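Local coordinates for protein probable 2-hydroxyhepta-2,4-diene-1,7-dioate isomerase (Thermus thermophilus, PDB 2DFU) that probably acts as a metal-binding isomerase of 2-hydroxyhepta-2,4-diene-1,7-dioate or a hydrolase of the fumarylacetoacetate hydrolase family, at residues Glu8-Val13 and Thr30-Asp35; Pro76-Lys81 and Ser214-Leu219; Ala207-Tyr212 and Asp223-Gly228. All blocks are in the same frame, centred on the assembly; numbering follows the deposited sequence.

Interaction 1: residues Glu8-Val13 and Thr30-Asp35; sequences EGRWGV and TGRRYD
Arg-10 reaches from strand 10-15 toward Arg-32 and Tyr-34 of strand 32-35, two strands that each pair antiparallel with strand 18-22, so the contact spans the intervening strand through side chains alone. The CG of Arg-10 stands anti to the carbonyl carbon (chi1 -68°), and from there the chain runs extended to NE. This carries the guanidinium to the phenol of Tyr-34, whose OH sits over one face, 3.8 Å from NH1 of Arg-10 and displaced toward the rim. Ring and guanidinium planes are 50° apart, which rules out a parallel stack. NH1 of Arg-10 lies over one face of the Arg-32 guanidinium, 4.0 Å from NE of Arg-32, and the two side chains cross at about a right angle. Two cations come this close around a shared anion, since Glu-21 on the middle strand makes a salt bridge to Arg-10 with one carboxylate oxygen and to Arg-32 with the other. The contact belongs to the N-terminal Rv2993c-like region, where Gly-9 and Arg-10 both face Phe-6 in a G1 beta bulge. Just before the bulge, Glu-8 turns its carboxylate to the same arginine: NE of Arg-10 donates to OE2 of Glu-8 in a salt bridge (N-H...O 153°; the 2.5 Å length is unusually short and its exact value doubtful), almost in the guanidinium plane but from above the carboxylate plane. With an alanine here, Glu-8 and one oxygen of Glu-21 would probably be left without this cationic mate, and the Tyr-34 hydroxyl without the guanidinium face beneath it. Tyr-34 also packs its ring edge-to-face with Phe-6, while the backbone N of Arg-32 donates to OG1 of Thr-30 (3.3 Å), an ST turn where the chain turns the corner at Gly-31.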
# COMPACT_ATOMS: atom_id res chain seq x y z
N GLU A 8 5.30 8.55 20.75
CA GLU A 8 4.39 9.15 19.78
C GLU A 8 5.04 9.47 18.44
O GLU A 8 5.09 10.63 18.02
CB GLU A 8 3.73 10.41 20.36
CG GLU A 8 4.68 11.42 20.98
CD GLU A 8 5.10 11.04 22.40
OE1 GLU A 8 4.21 10.91 23.27
OE2 GLU A 8 6.31 10.87 22.65
N GLY A 9 5.51 8.43 17.76
CA GLY A 9 6.14 8.62 16.46
C GLY A 9 7.41 9.45 16.47
O GLY A 9 7.74 10.10 15.47
N ARG A 10 8.13 9.45 17.58
CA ARG A 10 9.36 10.20 17.68
C ARG A 10 10.50 9.40 17.07
O ARG A 10 10.42 8.18 16.98
CB ARG A 10 9.69 10.51 19.15
CG ARG A 10 8.73 11.49 19.82
CD ARG A 10 9.06 11.66 21.30
NE ARG A 10 8.11 12.54 21.98
CZ ARG A 10 8.29 13.84 22.19
NH1 ARG A 10 9.40 14.44 21.77
NH2 ARG A 10 7.35 14.55 22.81
N TRP A 11 11.54 10.09 16.62
CA TRP A 11 12.71 9.43 16.05
C TRP A 11 13.89 9.62 17.00
O TRP A 11 13.94 10.58 17.76
CB TRP A 11 13.08 10.03 14.69
CG TRP A 11 12.16 9.66 13.56
CD1 TRP A 11 11.09 10.38 13.09
CD2 TRP A 11 12.25 8.49 12.73
NE1 TRP A 11 10.52 9.73 12.02
CE2 TRP A 11 11.21 8.57 11.77
CE3 TRP A 11 13.11 7.39 12.70
CZ2 TRP A 11 11.02 7.59 10.79
CZ3 TRP A 11 12.92 6.41 11.72
CH2 TRP A 11 11.88 6.52 10.79
N GLY A 12 14.83 8.69 16.95
CA GLY A 12 15.99 8.79 17.80
C GLY A 12 17.10 7.85 17.38
O GLY A 12 16.92 7.01 16.49
N VAL A 13 18.25 8.00 18.02
CA VAL A 13 19.41 7.17 17.76
C VAL A 13 19.72 6.40 19.04
O VAL A 13 19.56 6.93 20.14
CB VAL A 13 20.63 8.04 17.37
CG1 VAL A 13 21.88 7.19 17.30
CG2 VAL A 13 20.38 8.69 16.02
N THR A 30 17.55 16.66 19.59
CA THR A 30 16.67 17.66 20.19
C THR A 30 17.13 17.99 21.60
O THR A 30 16.72 18.99 22.18
CB THR A 30 15.24 17.15 20.29
OG1 THR A 30 15.22 16.03 21.18
CG2 THR A 30 14.71 16.73 18.93
N GLY A 31 17.96 17.13 22.17
CA GLY A 31 18.42 17.35 23.53
C GLY A 31 17.69 16.49 24.55
O GLY A 31 18.03 16.50 25.72
N ARG A 32 16.67 15.76 24.11
CA ARG A 32 15.94 14.88 25.02
C ARG A 32 16.54 13.48 24.91
O ARG A 32 16.95 13.06 23.83
CB ARG A 32 14.46 14.78 24.64
CG ARG A 32 13.67 16.07 24.64
CD ARG A 32 12.19 15.77 24.40
NE ARG A 32 11.40 16.97 24.12
CZ ARG A 32 11.45 17.66 22.99
NH1 ARG A 32 12.25 17.28 22.00
NH2 ARG A 32 10.70 18.75 22.85
N ARG A 33 16.57 12.75 26.02
CA ARG A 33 17.09 11.39 26.01
C ARG A 33 16.15 10.53 26.86
O ARG A 33 15.51 11.04 27.76
CB ARG A 33 18.51 11.34 26.57
CG ARG A 33 18.62 11.71 28.04
CD ARG A 33 20.07 11.62 28.51
NE ARG A 33 20.23 11.85 29.94
CZ ARG A 33 20.11 13.04 30.54
NH1 ARG A 33 19.83 14.13 29.83
NH2 ARG A 33 20.28 13.14 31.85
N TYR A 34 16.08 9.24 26.55
CA TYR A 34 15.22 8.33 27.30
C TYR A 34 15.96 7.02 27.48
O TYR A 34 16.88 6.71 26.73
CB TYR A 34 13.94 8.02 26.52
CG TYR A 34 13.15 9.20 26.02
CD1 TYR A 34 13.62 9.99 24.97
CD2 TYR A 34 11.90 9.50 26.57
CE1 TYR A 34 12.86 11.06 24.48
CE2 TYR A 34 11.14 10.56 26.09
CZ TYR A 34 11.62 11.34 25.04
OH TYR A 34 10.85 12.38 24.56
N ASP A 35 15.56 6.24 28.48
CA ASP A 35 16.17 4.92 28.67
C ASP A 35 15.39 4.02 27.71
O ASP A 35 14.17 4.16 27.58
CB ASP A 35 15.98 4.40 30.10
CG ASP A 35 16.90 5.09 31.10
OD1 ASP A 35 18.08 5.33 30.76
OD2 ASP A 35 16.44 5.39 32.22
O HOH W 1 7.82 10.94 24.57

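Interaction 2: residues Pro76-Lys81 and Ser214-Leu219; sequences PGLFLK and STFMTL
Leu-78 and Leu-80, on strand 78-81 of the fumarylacetoacetate hydrolase-type domain, meet Phe-216 and Met-217 in the loop that joins helix 206-214 to strand 224-226. The backbones stay well apart, with the CA atoms of Leu-78 and Met-217 separated by 11.4 Å at their nearest, and the gap is bridged by side chains. Leu-78 and Phe-216 approach from opposite directions. The methyl CD1 of Leu-78 touches the far end of the ring, 3.7 Å from CZ of Phe-216, and it lies near the ring plane, at the edge, so this is not a CH-pi contact over the face. Phe-216 has CG in the crowded position between the backbone N and the carbonyl carbon (chi1 69°), a torsion that aims the ring at the strand, with CZ and CE2 foremost. The second pair is looser: CE of Met-217 comes within 4.1 Å of CD2 of Leu-80, the two chains sliding past each other in opposite directions. CG of Met-217 lies opposite the backbone N across the CA-CB bond (chi1 166°); the chain stays extended through chi2 and bends at chi3, about CG-SD, which sets its terminal methyl beside the leucine. The loop is also part of the dimer interface, since Phe-216 packs on Phe-107 of the second subunit and Met-217 on Ser-163 of that subunit. All four touching residues are buried, and the segments bury 120 Å², both sides summed; the contact between them is purely apolar, so dispersion and exclusion of water, with no directional bond, join loop and strand here.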
# COMPACT_ATOMS: atom_id res chain seq x y z
N PRO A 76 12.61 -10.75 -10.05
CA PRO A 76 12.11 -10.85 -8.68
C PRO A 76 10.58 -10.89 -8.68
O PRO A 76 9.93 -10.06 -9.30
CB PRO A 76 12.63 -9.58 -8.02
CG PRO A 76 13.87 -9.25 -8.81
CD PRO A 76 13.43 -9.54 -10.22
N GLY A 77 10.00 -11.88 -8.00
CA GLY A 77 8.55 -11.96 -7.91
C GLY A 77 8.19 -10.98 -6.81
O GLY A 77 8.86 -10.95 -5.78
N LEU A 78 7.15 -10.17 -7.01
CA LEU A 78 6.78 -9.18 -6.00
C LEU A 78 5.33 -9.23 -5.54
O LEU A 78 4.45 -9.71 -6.25
CB LEU A 78 7.04 -7.78 -6.54
CG LEU A 78 8.42 -7.43 -7.10
CD1 LEU A 78 8.34 -6.09 -7.82
CD2 LEU A 78 9.45 -7.37 -5.98
N PHE A 79 5.10 -8.73 -4.33
CA PHE A 79 3.75 -8.63 -3.78
C PHE A 79 3.74 -7.49 -2.77
O PHE A 79 4.78 -7.10 -2.24
CB PHE A 79 3.27 -9.94 -3.15
CG PHE A 79 4.08 -10.41 -1.97
CD1 PHE A 79 5.19 -11.23 -2.16
CD2 PHE A 79 3.70 -10.09 -0.68
CE1 PHE A 79 5.91 -11.72 -1.07
CE2 PHE A 79 4.41 -10.57 0.42
CZ PHE A 79 5.52 -11.39 0.23
N LEU A 80 2.55 -6.94 -2.53
CA LEU A 80 2.41 -5.81 -1.61
C LEU A 80 1.76 -6.15 -0.28
O LEU A 80 1.04 -7.13 -0.14
CB LEU A 80 1.57 -4.70 -2.27
CG LEU A 80 2.04 -4.16 -3.62
CD1 LEU A 80 0.91 -3.35 -4.25
CD2 LEU A 80 3.29 -3.30 -3.43
N LYS A 81 2.04 -5.30 0.71
CA LYS A 81 1.45 -5.41 2.03
C LYS A 81 1.04 -3.98 2.36
O LYS A 81 1.74 -3.04 2.00
CB LYS A 81 2.48 -5.92 3.06
CG LYS A 81 2.74 -7.42 3.00
CD LYS A 81 3.98 -7.81 3.79
CE LYS A 81 3.68 -8.47 5.12
NZ LYS A 81 3.32 -9.91 5.02
N SER A 214 12.10 0.03 -9.04
CA SER A 214 12.11 1.41 -9.52
C SER A 214 11.88 1.60 -11.01
O SER A 214 11.65 2.72 -11.46
CB SER A 214 13.43 2.10 -9.13
OG SER A 214 14.51 1.61 -9.91
N THR A 215 11.95 0.52 -11.79
CA THR A 215 11.74 0.65 -13.22
C THR A 215 10.27 0.87 -13.58
O THR A 215 9.95 1.28 -14.69
CB THR A 215 12.24 -0.61 -14.00
OG1 THR A 215 11.43 -1.74 -13.67
CG2 THR A 215 13.68 -0.91 -13.66
N PHE A 216 9.37 0.62 -12.63
CA PHE A 216 7.95 0.80 -12.90
C PHE A 216 7.19 1.38 -11.71
O PHE A 216 6.09 1.91 -11.87
CB PHE A 216 7.33 -0.54 -13.31
CG PHE A 216 7.25 -1.54 -12.18
CD1 PHE A 216 6.13 -1.60 -11.35
CD2 PHE A 216 8.30 -2.42 -11.94
CE1 PHE A 216 6.05 -2.51 -10.29
CE2 PHE A 216 8.24 -3.34 -10.88
CZ PHE A 216 7.11 -3.39 -10.06
N MET A 217 7.78 1.28 -10.53
CA MET A 217 7.16 1.76 -9.30
C MET A 217 8.10 2.66 -8.52
O MET A 217 9.17 2.23 -8.10
CB MET A 217 6.73 0.56 -8.45
CG MET A 217 6.36 0.88 -7.00
SD MET A 217 5.87 -0.61 -6.08
CE MET A 217 4.13 -0.73 -6.55
N THR A 218 7.72 3.92 -8.33
CA THR A 218 8.55 4.84 -7.58
C THR A 218 8.50 4.51 -6.09
O THR A 218 7.42 4.40 -5.51
CB THR A 218 8.11 6.31 -7.78
OG1 THR A 218 8.35 6.70 -9.13
CG2 THR A 218 8.88 7.24 -6.86
N LEU A 219 9.67 4.33 -5.49
CA LEU A 219 9.76 4.04 -4.07
C LEU A 219 9.93 5.36 -3.35
O LEU A 219 10.80 6.15 -3.71
CB LEU A 219 10.95 3.12 -3.79
CG LEU A 219 10.71 1.66 -4.18
CD1 LEU A 219 12.02 0.89 -4.14
CD2 LEU A 219 9.68 1.05 -3.22

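Interaction 3: residues Ala207-Tyr212 and Asp223-Gly228; sequences AEILSY and DVVLTG
Val-225 of strand 224-226 meets Ile-209 and Leu-210 on helix 206-214, and its two methyls each meet a different one of them. Its CB already lies 4.1 Å from CD2 of Leu-210. One methyl, CG1, is anti to the backbone N (chi1 177°) and reaches CG2 of Ile-209 at 3.9 Å; the other, CG2, stands anti to the carbonyl carbon and touches CD2 of Leu-210 at 3.8 Å. A single valine thus touches two consecutive helix residues, one with each branch. Ile-209 extends the contact along the chain, its CD1 lying 4.3 Å from CB of Thr-227, whose hydroxyl is engaged elsewhere by the carbonyl oxygen of Leu-117. The nearest CA pairs, Ile-209 with Thr-227 at 7.8 Å and Leu-210 with Val-225 at 7.9 Å, place the helix against the strand and the residue after it. In the fold, strand 224-226 runs between strand 50-53, parallel to it, and strand 111-121, antiparallel, with helix 206-214 packed on the face to which Val-225 points while Leu-226 turns away from the helix.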
# COMPACT_ATOMS: atom_id res chain seq x y z
N ALA A 207 20.35 -4.45 -3.99
CA ALA A 207 20.51 -3.41 -4.99
C ALA A 207 19.72 -3.71 -6.26
O ALA A 207 19.13 -2.82 -6.86
CB ALA A 207 21.99 -3.23 -5.32
N GLU A 208 19.70 -4.98 -6.66
CA GLU A 208 18.97 -5.40 -7.86
C GLU A 208 17.46 -5.33 -7.64
O GLU A 208 16.70 -4.97 -8.55
CB GLU A 208 19.37 -6.82 -8.26
CG GLU A 208 20.85 -6.97 -8.58
CD GLU A 208 21.24 -8.38 -8.97
OE1 GLU A 208 20.90 -9.34 -8.25
OE2 GLU A 208 21.91 -8.53 -10.02
N ILE A 209 17.02 -5.68 -6.44
CA ILE A 209 15.61 -5.65 -6.11
C ILE A 209 15.07 -4.22 -6.15
O ILE A 209 14.06 -3.96 -6.80
CB ILE A 209 15.36 -6.25 -4.71
CG1 ILE A 209 15.63 -7.75 -4.75
CG2 ILE A 209 13.94 -5.94 -4.24
CD1 ILE A 209 15.57 -8.43 -3.40
N LEU A 210 15.76 -3.31 -5.48
CA LEU A 210 15.34 -1.91 -5.46
C LEU A 210 15.34 -1.34 -6.87
O LEU A 210 14.41 -0.62 -7.26
CB LEU A 210 16.27 -1.08 -4.58
CG LEU A 210 16.33 -1.43 -3.10
CD1 LEU A 210 17.39 -0.58 -2.42
CD2 LEU A 210 14.96 -1.22 -2.45
N SER A 211 16.38 -1.65 -7.63
CA SER A 211 16.52 -1.18 -9.00
C SER A 211 15.35 -1.68 -9.85
O SER A 211 14.71 -0.91 -10.57
CB SER A 211 17.83 -1.67 -9.61
OG SER A 211 17.94 -1.32 -10.98
N TYR A 212 15.09 -2.98 -9.76
CA TYR A 212 14.01 -3.59 -10.52
C TYR A 212 12.68 -2.90 -10.22
O TYR A 212 11.98 -2.46 -11.13
CB TYR A 212 13.90 -5.08 -10.17
CG TYR A 212 12.74 -5.76 -10.87
CD1 TYR A 212 12.76 -5.97 -12.25
CD2 TYR A 212 11.61 -6.16 -10.16
CE1 TYR A 212 11.68 -6.56 -12.90
CE2 TYR A 212 10.53 -6.74 -10.79
CZ TYR A 212 10.56 -6.94 -12.16
OH TYR A 212 9.48 -7.52 -12.79
N ASP A 223 9.68 4.00 2.58
CA ASP A 223 8.93 2.82 2.12
C ASP A 223 9.77 1.64 2.60
O ASP A 223 10.98 1.77 2.79
CB ASP A 223 8.82 2.77 0.60
CG ASP A 223 7.63 3.53 0.06
OD1 ASP A 223 6.76 3.93 0.87
OD2 ASP A 223 7.54 3.70 -1.17
N VAL A 224 9.13 0.49 2.76
CA VAL A 224 9.83 -0.71 3.22
C VAL A 224 9.84 -1.77 2.12
O VAL A 224 8.85 -1.95 1.39
CB VAL A 224 9.14 -1.29 4.50
CG1 VAL A 224 9.73 -2.63 4.86
CG2 VAL A 224 9.32 -0.32 5.66
N VAL A 225 10.96 -2.45 1.97
CA VAL A 225 11.08 -3.50 0.96
C VAL A 225 11.61 -4.75 1.65
O VAL A 225 12.62 -4.68 2.35
CB VAL A 225 12.07 -3.10 -0.17
CG1 VAL A 225 12.23 -4.24 -1.17
CG2 VAL A 225 11.56 -1.84 -0.89
N LEU A 226 10.91 -5.87 1.48
CA LEU A 226 11.32 -7.14 2.09
C LEU A 226 12.12 -7.93 1.06
O LEU A 226 11.76 -7.96 -0.12
CB LEU A 226 10.11 -7.95 2.55
CG LEU A 226 9.10 -7.26 3.48
CD1 LEU A 226 8.16 -8.31 4.08
CD2 LEU A 226 9.81 -6.51 4.58
N THR A 227 13.20 -8.58 1.50
CA THR A 227 14.07 -9.30 0.58
C THR A 227 13.98 -10.83 0.51
O THR A 227 14.95 -11.49 0.12
CB THR A 227 15.53 -8.92 0.87
OG1 THR A 227 15.88 -9.33 2.19
CG2 THR A 227 15.70 -7.41 0.77
N GLY A 228 12.84 -11.42 0.86
CA GLY A 228 12.73 -12.87 0.78
C GLY A 228 13.15 -13.60 2.05
O GLY A 228 13.75 -13.01 2.94

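Interaction 1 closes before the others open along the chain and stands apart in the N-terminal region, its centre 32 Å from that of interaction 2 and 28 Å from that of interaction 3. Interactions 2 and 3 have centres 8 Å apart, and their segments alternate in sequence. Segment 214-219 takes the chain from the end of helix 206-214, which carries 207-212, toward strand 224-226. The two contacts touch directly: CE2 of Tyr-212 lies 3.7 Å from CD1 of Leu-78, and CD1 of Leu-219 lies 4.0 Å from CD2 of Leu-210. Strand 50-53, paired with both 78-81 and 224-226, links them further. The helix and the loop after it therefore pack apolar side chains against adjoining strands, beside the second subunit.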